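Local coordinates for protein exodeoxyribonuclease (Neisseria meningitidis, PDB 2JC5) that probably cleaves DNA at abasic sites as a magnesium- or manganese-dependent AP endonuclease in DNA repair, at residues K18-Y21 with E22-A26; A42-S45 with A46-N50; C98-G101 with R102-V105; P132-E135 with A136-N139. All coordinates share one frame; numbering follows the deposited sequence. Where two conformers were deposited one is given.

Contact 1: K18-Y21 with E22-A26; sequences KGFY and EYIAA
Ile24 N is held twice, by Phe20 O at 3.0 Å and, weakly, by Tyr21 O at 3.2 Å. One turn earlier Tyr23 N bonds Gly19 O, and Tyr21 N donates to water 1 at 2.9 Å. That water lies 2.7 Å from Glu22 OE1, though it probably shares its protons with other acceptors. The carboxylate reaches back because the Glu22 chain bends at its second torsion (chi2 83°), which brings OE1 to 3.4 Å from Gly19 CA. Gly19 holds the N-cap position, and its positive phi, 102°, is a backbone shape that glycine readily takes. On the buried side the Phe20 ring lies between two neighbours: its CE1 meets Tyr23 CD2 at 3.8 Å, near the plane of the tyrosine ring, while its CE2 meets Ile24 CG1 at 3.8 Å. The two ring planes are 42° apart, an oblique pairing. Phe244 touches both rings, and Phe20 also packs on Val32 and Val34 of strand 31-35. The arrangement is that of a glycine-capped helix N-terminus, with one aromatic face laid on a sheet of the DNase I-like fold.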
loop_
_atom_site.group_PDB
_atom_site.type_symbol
_atom_site.label_atom_id
_atom_site.label_comp_id
_atom_site.label_asym_id
_atom_site.label_seq_id
_atom_site.Cartn_x
_atom_site.Cartn_y
_atom_site.Cartn_z
ATOM N N LYS A 18 -10.560 -4.416 -16.041
ATOM C CA LYS A 18 -9.911 -3.225 -16.584
ATOM C C LYS A 18 -8.461 -3.443 -17.004
ATOM O O LYS A 18 -7.772 -2.490 -17.355
ATOM C CB LYS A 18 -9.960 -2.087 -15.565
ATOM C CG LYS A 18 -11.337 -1.597 -15.227
ATOM C CD LYS A 18 -11.285 -0.570 -14.105
ATOM C CE LYS A 18 -12.651 -0.171 -13.607
ATOM N NZ LYS A 18 -13.495 0.460 -14.629
ATOM N N GLY A 19 -7.996 -4.684 -16.993
ATOM C CA GLY A 19 -6.673 -5.024 -17.519
ATOM C C GLY A 19 -5.599 -5.225 -16.477
ATOM O O GLY A 19 -4.434 -5.384 -16.819
ATOM N N PHE A 20 -5.972 -5.224 -15.198
ATOM C CA PHE A 20 -4.963 -5.326 -14.165
ATOM C C PHE A 20 -4.231 -6.658 -14.222
ATOM O O PHE A 20 -3.027 -6.715 -13.953
ATOM C CB PHE A 20 -5.551 -5.076 -12.769
ATOM C CG PHE A 20 -4.507 -4.991 -11.690
ATOM C CD1 PHE A 20 -3.674 -3.889 -11.605
ATOM C CD2 PHE A 20 -4.326 -6.019 -10.794
ATOM C CE1 PHE A 20 -2.681 -3.818 -10.631
ATOM C CE2 PHE A 20 -3.336 -5.958 -9.823
ATOM C CZ PHE A 20 -2.519 -4.841 -9.747
ATOM N N TYR A 21 -4.933 -7.736 -14.573
ATOM C CA TYR A 21 -4.285 -9.042 -14.624
ATOM C C TYR A 21 -3.119 -9.032 -15.626
ATOM O O TYR A 21 -2.017 -9.508 -15.333
ATOM C CB TYR A 21 -5.283 -10.124 -15.017
ATOM C CG TYR A 21 -4.675 -11.499 -15.064
ATOM C CD1 TYR A 21 -4.270 -12.118 -13.905
ATOM C CD2 TYR A 21 -4.528 -12.196 -16.272
ATOM C CE1 TYR A 21 -3.733 -13.377 -13.918
ATOM C CE2 TYR A 21 -3.983 -13.469 -16.288
ATOM C CZ TYR A 21 -3.575 -14.049 -15.100
ATOM O OH TYR A 21 -3.033 -15.335 -15.069
ATOM N N GLU A 22 -3.360 -8.488 -16.817
ATOM C CA GLU A 22 -2.340 -8.465 -17.842
ATOM C C GLU A 22 -1.174 -7.589 -17.408
ATOM O O GLU A 22 -0.010 -7.917 -17.644
ATOM C CB GLU A 22 -2.928 -7.978 -19.162
ATOM C CG GLU A 22 -3.881 -8.977 -19.820
ATOM C CD GLU A 22 -5.317 -8.946 -19.285
ATOM O OE1 GLU A 22 -5.630 -8.144 -18.399
ATOM O OE2 GLU A 22 -6.164 -9.729 -19.779
ATOM N N TYR A 23 -1.494 -6.499 -16.719
ATOM C CA TYR A 23 -0.480 -5.599 -16.192
ATOM C C TYR A 23 0.439 -6.270 -15.175
ATOM O O TYR A 23 1.628 -5.974 -15.130
ATOM C CB TYR A 23 -1.162 -4.383 -15.554
ATOM C CG TYR A 23 -0.209 -3.418 -14.881
ATOM C CD1 TYR A 23 0.629 -2.614 -15.625
ATOM C CD2 TYR A 23 -0.169 -3.304 -13.498
ATOM C CE1 TYR A 23 1.525 -1.747 -15.011
ATOM C CE2 TYR A 23 0.703 -2.441 -12.874
ATOM C CZ TYR A 23 1.544 -1.663 -13.628
ATOM O OH TYR A 23 2.408 -0.784 -12.991
ATOM N N ILE A 24 -0.088 -7.157 -14.346
ATOM C CA ILE A 24 0.783 -7.830 -13.380
ATOM C C ILE A 24 1.998 -8.421 -14.118
ATOM O O ILE A 24 3.137 -8.281 -13.671
ATOM C CB ILE A 24 0.042 -8.944 -12.586
ATOM C CG1 ILE A 24 -0.977 -8.316 -11.633
ATOM C CG2 ILE A 24 1.009 -9.796 -11.819
ATOM C CD1 ILE A 24 -1.913 -9.307 -10.954
ATOM N N ALA A 25 1.752 -9.098 -15.240
ATOM C CA ALA A 25 2.827 -9.700 -16.053
ATOM C C ALA A 25 3.607 -8.650 -16.854
ATOM O O ALA A 25 4.832 -8.633 -16.835
ATOM C CB ALA A 25 2.256 -10.762 -16.998
ATOM N N ALA A 26 2.896 -7.769 -17.560
ATOM C CA ALA A 26 3.524 -6.793 -18.458
ATOM C C ALA A 26 4.444 -5.823 -17.720
ATOM O O ALA A 26 5.454 -5.350 -18.269
ATOM C CB ALA A 26 2.465 -6.025 -19.225
HETATM O O HOH W 1 -7.319 -7.815 -16.272
#

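Contact 2: A42-S45 with A46-N50; sequences ADLS and ADMKN
Met48 reaches back along Ser45 with its chain extended beyond CG. Its CB lies 3.5 Å from Ser45 O and also meets Leu44 CD2, the two side chains crossing at a slant. CG passes Ser45 N, and SD then takes a weak hydrogen bond from that same N at 3.6 Å, nearly straight at 165°. At the tip, CE approaches Ser45 OG loosely, at 4.1 Å in the conformer given. The first torsion (chi1 -64°) sets CG beside the backbone N of Met48, and the extended chain beyond it takes SD to Ser45 N. Ser45 O accepts the firm backbone bond of this turn, from Met48 N at 2.9 Å; a weak one from Lys49 N joins it. Lys49 heads off at a wide angle to Met48, its extended chain lying along Leu44: CG is 4.0 Å from Leu44 CB, CE is 3.4 Å from Leu44 O, and water 2 bridges NZ to that carbonyl, accepting from NZ at 2.9 Å. Around this short, weakly bonded helix, Leu44 and Met48 both pack on Ile12 of helix 12-17, while Leu44 and Lys49 touch Trp58 of strand 55-59. The chemistry thus divides: a soft sulfur acceptor meets one backbone N-H, whereas the ammonium group of Lys49 reaches a carbonyl through water, consistent with a link less rigid than a direct bond.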
loop_
_atom_site.group_PDB
_atom_site.type_symbol
_atom_site.label_atom_id
_atom_site.label_comp_id
_atom_site.label_asym_id
_atom_site.label_seq_id
_atom_site.Cartn_x
_atom_site.Cartn_y
_atom_site.Cartn_z
ATOM N N ALA A 42 -13.651 -17.343 -1.211
ATOM C CA ALA A 42 -14.611 -18.021 -2.078
ATOM C C ALA A 42 -14.895 -17.285 -3.384
ATOM O O ALA A 42 -15.342 -17.896 -4.355
ATOM C CB ALA A 42 -15.926 -18.263 -1.323
ATOM N N ASP A 43 -14.659 -15.973 -3.398
ATOM C CA ASP A 43 -14.896 -15.130 -4.568
ATOM C C ASP A 43 -13.698 -14.993 -5.485
ATOM O O ASP A 43 -13.827 -14.438 -6.581
ATOM C CB ASP A 43 -15.264 -13.699 -4.140
ATOM C CG ASP A 43 -16.414 -13.642 -3.182
ATOM O OD1 ASP A 43 -17.492 -14.199 -3.477
ATOM O OD2 ASP A 43 -16.274 -12.965 -2.140
ATOM N N LEU A 44 -12.534 -15.447 -5.036
ATOM C CA LEU A 44 -11.317 -15.284 -5.811
ATOM C C LEU A 44 -11.172 -16.416 -6.815
ATOM O O LEU A 44 -11.224 -17.584 -6.442
ATOM C CB LEU A 44 -10.089 -15.295 -4.908
ATOM C CG LEU A 44 -9.983 -14.211 -3.838
ATOM C CD1 LEU A 44 -8.790 -14.486 -2.934
ATOM C CD2 LEU A 44 -9.920 -12.791 -4.415
ATOM N N SER A 45 -10.961 -16.048 -8.071
ATOM C CA SER A 45 -10.650 -17.019 -9.104
ATOM C C SER A 45 -9.193 -17.460 -8.950
ATOM O O SER A 45 -8.409 -16.832 -8.224
ATOM C CB SER A 45 -10.904 -16.411 -10.482
ATOM O OG SER A 45 -12.252 -15.985 -10.615
ATOM N N ALA A 46 -8.819 -18.538 -9.640
ATOM C CA ALA A 46 -7.456 -19.032 -9.580
ATOM C C ALA A 46 -6.449 -17.945 -9.963
ATOM O O ALA A 46 -5.371 -17.853 -9.368
ATOM C CB ALA A 46 -7.302 -20.256 -10.506
ATOM N N ASP A 47 -6.815 -17.131 -10.952
ATOM C CA ASP A 47 -5.935 -16.062 -11.426
ATOM C C ASP A 47 -5.823 -14.877 -10.459
ATOM O O ASP A 47 -4.944 -14.041 -10.614
ATOM C CB ASP A 47 -6.325 -15.614 -12.850
ATOM C CG ASP A 47 -7.719 -14.987 -12.942
ATOM O OD1 ASP A 47 -8.413 -14.833 -11.915
ATOM O OD2 ASP A 47 -8.123 -14.622 -14.074
ATOM N N MET A 48 -6.692 -14.826 -9.454
ATOM C CA MET A 48 -6.616 -13.829 -8.377
ATOM C C MET A 48 -5.876 -14.354 -7.145
ATOM O O MET A 48 -5.546 -13.594 -6.244
ATOM C CB MET A 48 -8.026 -13.402 -7.977
ATOM C CG MET A 48 -8.776 -12.710 -9.074
ATOM S SD MET A 48 -10.522 -12.565 -8.693
ATOM C CE MET A 48 -11.179 -12.027 -10.289
ATOM N N LYS A 49 -5.651 -15.665 -7.105
ATOM C CA LYS A 49 -4.887 -16.302 -6.035
ATOM C C LYS A 49 -3.441 -16.475 -6.453
ATOM O O LYS A 49 -2.534 -16.200 -5.677
ATOM C CB LYS A 49 -5.466 -17.666 -5.695
ATOM C CG LYS A 49 -6.835 -17.624 -5.073
ATOM C CD LYS A 49 -7.341 -19.039 -4.900
ATOM C CE LYS A 49 -8.786 -19.086 -4.629
ATOM N NZ LYS A 49 -9.166 -20.488 -4.349
ATOM N N ASN A 50 -3.230 -16.925 -7.691
ATOM C CA ASN A 50 -1.904 -17.225 -8.225
ATOM C C ASN A 50 -1.766 -16.655 -9.632
ATOM O O ASN A 50 -1.623 -17.391 -10.631
ATOM C CB ASN A 50 -1.668 -18.727 -8.221
ATOM C CG ASN A 50 -1.752 -19.301 -6.839
ATOM O OD1 ASN A 50 -2.777 -19.864 -6.454
ATOM N ND2 ASN A 50 -0.696 -19.119 -6.061
HETATM O O HOH W 2 -11.910 -19.619 -4.379
#

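Contact 3: C98-G101 with R102-V105; sequences CDFG and RLSV
Ser104 OG donates a short hydrogen bond to Asp99 OD1, 2.6 Å long, yet it meets the carboxylate oxygen from well above its plane, by 56°. Both side chains have the same first torsion (chi1 -61°), which places each polar group beside its own backbone N, and the bond spans a non-hydrogen-bonded pair whose CA atoms are 4.3 Å apart. Asp99 OD1 and Ser104 OG are gripped further from outside: Arg97 forms a salt bridge to the first and a hydrogen bond to the second, which Arg142 also meets; the other carboxylate oxygen, OD2, is bonded by Asn79. Such surroundings would probably favour a charged carboxylate in this buried spot. The strands form a tight antiparallel hairpin, closed by a type II' turn from Phe100 to Leu103, with Gly101 at positive phi as that turn prefers. Its end pair is bonded from Phe100 N to Leu103 O at 2.7 Å and from Leu103 N to Phe100 O at 3.0 Å. Cys98 and Val105 make the next hydrogen-bonded pair, Cys98 N to Val105 O being almost straight at 175°. On the face bearing these residues, Phe100 CD1 rests 4.2 Å from Leu103 CD2. That face turns to the other sheet of the fold: Phe100 and Val105 pack on Ile31, Cys98 on Val71, and Leu103 on Leu2.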
loop_
_atom_site.group_PDB
_atom_site.type_symbol
_atom_site.label_atom_id
_atom_site.label_comp_id
_atom_site.label_asym_id
_atom_site.label_seq_id
_atom_site.Cartn_x
_atom_site.Cartn_y
_atom_site.Cartn_z
ATOM N N CYS A 98 5.106 -11.127 3.792
ATOM C CA CYS A 98 5.830 -12.241 3.176
ATOM C C CYS A 98 7.326 -12.032 3.301
ATOM O O CYS A 98 7.839 -10.954 2.997
ATOM C CB CYS A 98 5.436 -12.382 1.719
ATOM S SG CYS A 98 3.759 -12.954 1.501
ATOM N N ASP A 99 8.016 -13.075 3.763
ATOM C CA ASP A 99 9.466 -13.059 3.961
ATOM C C ASP A 99 10.182 -13.906 2.906
ATOM O O ASP A 99 9.744 -15.014 2.563
ATOM C CB ASP A 99 9.830 -13.619 5.342
ATOM C CG ASP A 99 9.246 -12.836 6.490
ATOM O OD1 ASP A 99 8.851 -11.666 6.298
ATOM O OD2 ASP A 99 9.182 -13.423 7.592
ATOM N N PHE A 100 11.286 -13.367 2.405
ATOM C CA PHE A 100 12.137 -14.032 1.430
ATOM C C PHE A 100 13.566 -13.857 1.916
ATOM O O PHE A 100 14.183 -12.814 1.685
ATOM C CB PHE A 100 12.004 -13.400 0.046
ATOM C CG PHE A 100 10.589 -13.206 -0.415
ATOM C CD1 PHE A 100 9.882 -12.077 -0.040
ATOM C CD2 PHE A 100 9.966 -14.138 -1.244
ATOM C CE1 PHE A 100 8.560 -11.879 -0.463
ATOM C CE2 PHE A 100 8.662 -13.943 -1.680
ATOM C CZ PHE A 100 7.960 -12.819 -1.310
ATOM N N GLY A 101 14.090 -14.842 2.636
ATOM C CA GLY A 101 15.367 -14.656 3.293
ATOM C C GLY A 101 15.266 -13.463 4.227
ATOM O O GLY A 101 14.347 -13.392 5.036
ATOM N N ARG A 102 16.148 -12.486 4.047
ATOM C CA ARG A 102 16.176 -11.300 4.887
ATOM C C ARG A 102 15.305 -10.144 4.389
ATOM O O ARG A 102 15.320 -9.079 4.992
ATOM C CB ARG A 102 17.621 -10.854 5.061
ATOM C CG ARG A 102 18.441 -11.833 5.900
ATOM C CD ARG A 102 18.073 -11.755 7.378
ATOM N NE ARG A 102 18.600 -10.514 7.941
ATOM C CZ ARG A 102 18.473 -10.147 9.214
ATOM N NH1 ARG A 102 17.747 -10.865 10.053
ATOM N NH2 ARG A 102 19.009 -9.012 9.614
ATOM N N LEU A 103 14.578 -10.372 3.298
ATOM C CA LEU A 103 13.614 -9.412 2.760
ATOM C C LEU A 103 12.226 -9.703 3.305
ATOM O O LEU A 103 11.781 -10.854 3.329
ATOM C CB LEU A 103 13.579 -9.496 1.227
ATOM C CG LEU A 103 12.579 -8.589 0.493
ATOM C CD1 LEU A 103 12.926 -7.131 0.698
ATOM C CD2 LEU A 103 12.522 -8.957 -0.962
ATOM N N SER A 104 11.512 -8.650 3.688
ATOM C CA SER A 104 10.092 -8.765 4.001
ATOM C C SER A 104 9.343 -7.701 3.249
ATOM O O SER A 104 9.778 -6.544 3.175
ATOM C CB SER A 104 9.824 -8.605 5.489
ATOM O OG SER A 104 10.479 -9.601 6.253
ATOM N N VAL A 105 8.220 -8.093 2.675
ATOM C CA VAL A 105 7.313 -7.147 2.053
ATOM C C VAL A 105 5.917 -7.312 2.632
ATOM O O VAL A 105 5.413 -8.444 2.764
ATOM C CB VAL A 105 7.307 -7.339 0.539
ATOM C CG1 VAL A 105 6.392 -6.323 -0.121
ATOM C CG2 VAL A 105 8.714 -7.236 -0.009
#

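Contact 4: P132-E135 with A136-N139; sequences PMLE and AMKN
The first torsion of Glu135 sets CG opposite its backbone N (chi1 -175°), while that of Asn139 sets CG opposite its carbonyl carbon (chi1 -74°); one helical turn apart, the two side chains then run side by side in the same direction. Glu135 CG lies 4.0 Å from Asn139 ND2, and the carboxylate and amide planes are turned 38° from each other. Water 3 closes the gap at their ends, donating to Glu135 OE2 at 2.8 Å and accepting from Asn139 ND2 at 2.9 Å. The link between acid and amide is therefore water-mediated. Asn139 ND2 also lies near Glu135 O, but the angle there is too poor for a bond; that carbonyl accepts Asn139 N instead, at 3.1 Å.

Another side of the turn is apolar. Met137 bends at its last torsion, which swings CE back to 3.6 Å from Met133 O and to 3.9 Å from Leu134 CD2, where the two chains meet at a slant. Regular i to i+4 bonds carry the backbone through this region, the shortest from Met137 N to Met133 O at 2.8 Å. Leu134 O accepts Lys138 N and is bonded as well by Trp188 NE1.

These residues lie in the C-terminal part of helix 117-139, the crossover helix of a beta-alpha-beta unit between strands 103-109 and 143-147. Leu134 packs on Trp178 and Val182 of helix 173-184, whereas Met133 and Met137 lie on Phe95 and Arg97 of strand 95-100.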
loop_
_atom_site.group_PDB
_atom_site.type_symbol
_atom_site.label_atom_id
_atom_site.label_comp_id
_atom_site.label_asym_id
_atom_site.label_seq_id
_atom_site.Cartn_x
_atom_site.Cartn_y
_atom_site.Cartn_z
ATOM N N PRO A 132 3.889 0.792 17.116
ATOM C CA PRO A 132 4.880 -0.085 17.758
ATOM C C PRO A 132 5.315 -1.287 16.916
ATOM O O PRO A 132 6.430 -1.800 17.098
ATOM C CB PRO A 132 4.168 -0.564 19.030
ATOM C CG PRO A 132 3.021 0.339 19.208
ATOM C CD PRO A 132 2.633 0.860 17.870
ATOM N N MET A 133 4.463 -1.738 15.996
ATOM C CA MET A 133 4.833 -2.794 15.059
ATOM C C MET A 133 5.864 -2.274 14.062
ATOM O O MET A 133 6.826 -2.959 13.744
ATOM C CB MET A 133 3.608 -3.314 14.319
ATOM C CG MET A 133 2.625 -3.994 15.231
ATOM S SD MET A 133 1.191 -4.583 14.331
ATOM C CE MET A 133 1.967 -5.504 13.013
ATOM N N LEU A 134 5.656 -1.063 13.576
ATOM C CA LEU A 134 6.633 -0.409 12.704
ATOM C C LEU A 134 7.978 -0.203 13.407
ATOM O O LEU A 134 9.027 -0.381 12.815
ATOM C CB LEU A 134 6.090 0.920 12.190
ATOM C CG LEU A 134 5.014 0.868 11.104
ATOM C CD1 LEU A 134 4.370 2.227 10.947
ATOM C CD2 LEU A 134 5.566 0.360 9.754
ATOM N N GLU A 135 7.927 0.136 14.694
ATOM C CA GLU A 135 9.128 0.295 15.491
ATOM C C GLU A 135 9.859 -1.033 15.641
ATOM O O GLU A 135 11.060 -1.114 15.424
ATOM C CB GLU A 135 8.788 0.867 16.872
ATOM C CG GLU A 135 10.042 1.170 17.684
ATOM C CD GLU A 135 9.786 2.027 18.894
ATOM O OE1 GLU A 135 8.644 2.012 19.402
ATOM O OE2 GLU A 135 10.749 2.679 19.351
ATOM N N ALA A 136 9.131 -2.071 16.009
ATOM C CA ALA A 136 9.718 -3.392 16.146
ATOM C C ALA A 136 10.286 -3.902 14.829
ATOM O O ALA A 136 11.386 -4.456 14.798
ATOM C CB ALA A 136 8.697 -4.367 16.696
ATOM N N MET A 137 9.539 -3.698 13.746
ATOM C CA MET A 137 9.999 -4.115 12.427
ATOM C C MET A 137 11.316 -3.426 12.061
ATOM O O MET A 137 12.221 -4.092 11.575
ATOM C CB MET A 137 8.934 -3.878 11.344
ATOM C CG MET A 137 7.913 -5.007 11.302
ATOM S SD MET A 137 6.865 -4.956 9.871
ATOM C CE MET A 137 5.934 -3.505 10.281
ATOM N N LYS A 138 11.412 -2.115 12.294
ATOM C CA LYS A 138 12.628 -1.331 11.997
ATOM C C LYS A 138 13.797 -1.882 12.810
ATOM O O LYS A 138 14.930 -1.921 12.343
ATOM C CB LYS A 138 12.395 0.171 12.296
ATOM C CG LYS A 138 13.633 1.094 12.246
ATOM C CD LYS A 138 13.956 1.610 10.848
ATOM C CE LYS A 138 15.070 2.666 10.883
ATOM N NZ LYS A 138 16.158 2.404 11.887
ATOM N N ASN A 139 13.518 -2.354 14.012
ATOM C CA ASN A 139 14.573 -2.865 14.873
ATOM C C ASN A 139 14.994 -4.296 14.564
ATOM O O ASN A 139 15.987 -4.762 15.120
ATOM C CB ASN A 139 14.157 -2.753 16.344
ATOM C CG ASN A 139 14.204 -1.324 16.861
ATOM O OD1 ASN A 139 15.019 -0.509 16.420
ATOM N ND2 ASN A 139 13.337 -1.017 17.822
HETATM O O HOH W 3 13.317 1.637 19.108
#

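How the contacts relate
Contacts 1 and 2 touch directly: Tyr21 CE1 packs on Asp47 O at 3.6 Å, and Tyr16 joins them further by meeting the Tyr21 ring and bonding Asp47 O through its hydroxyl. Contacts 3 and 4 form a second neighbourhood, about 6 Å apart at nearest atoms, successive in the chain through strand 103-109 and helix 117-139; Arg97 serves both, binding the polar pair of contact 3 and carrying Met137 of contact 4. Contacts 1 and 4 lie on opposite sides of the chain's centre, their own centres about 33 Å apart. The metal site is nearer the first pair: the side chain of Phe20 is about 13 Å from the bound magnesium, and those of Leu44 and Glu36, one of its ligands, are about 11 Å apart.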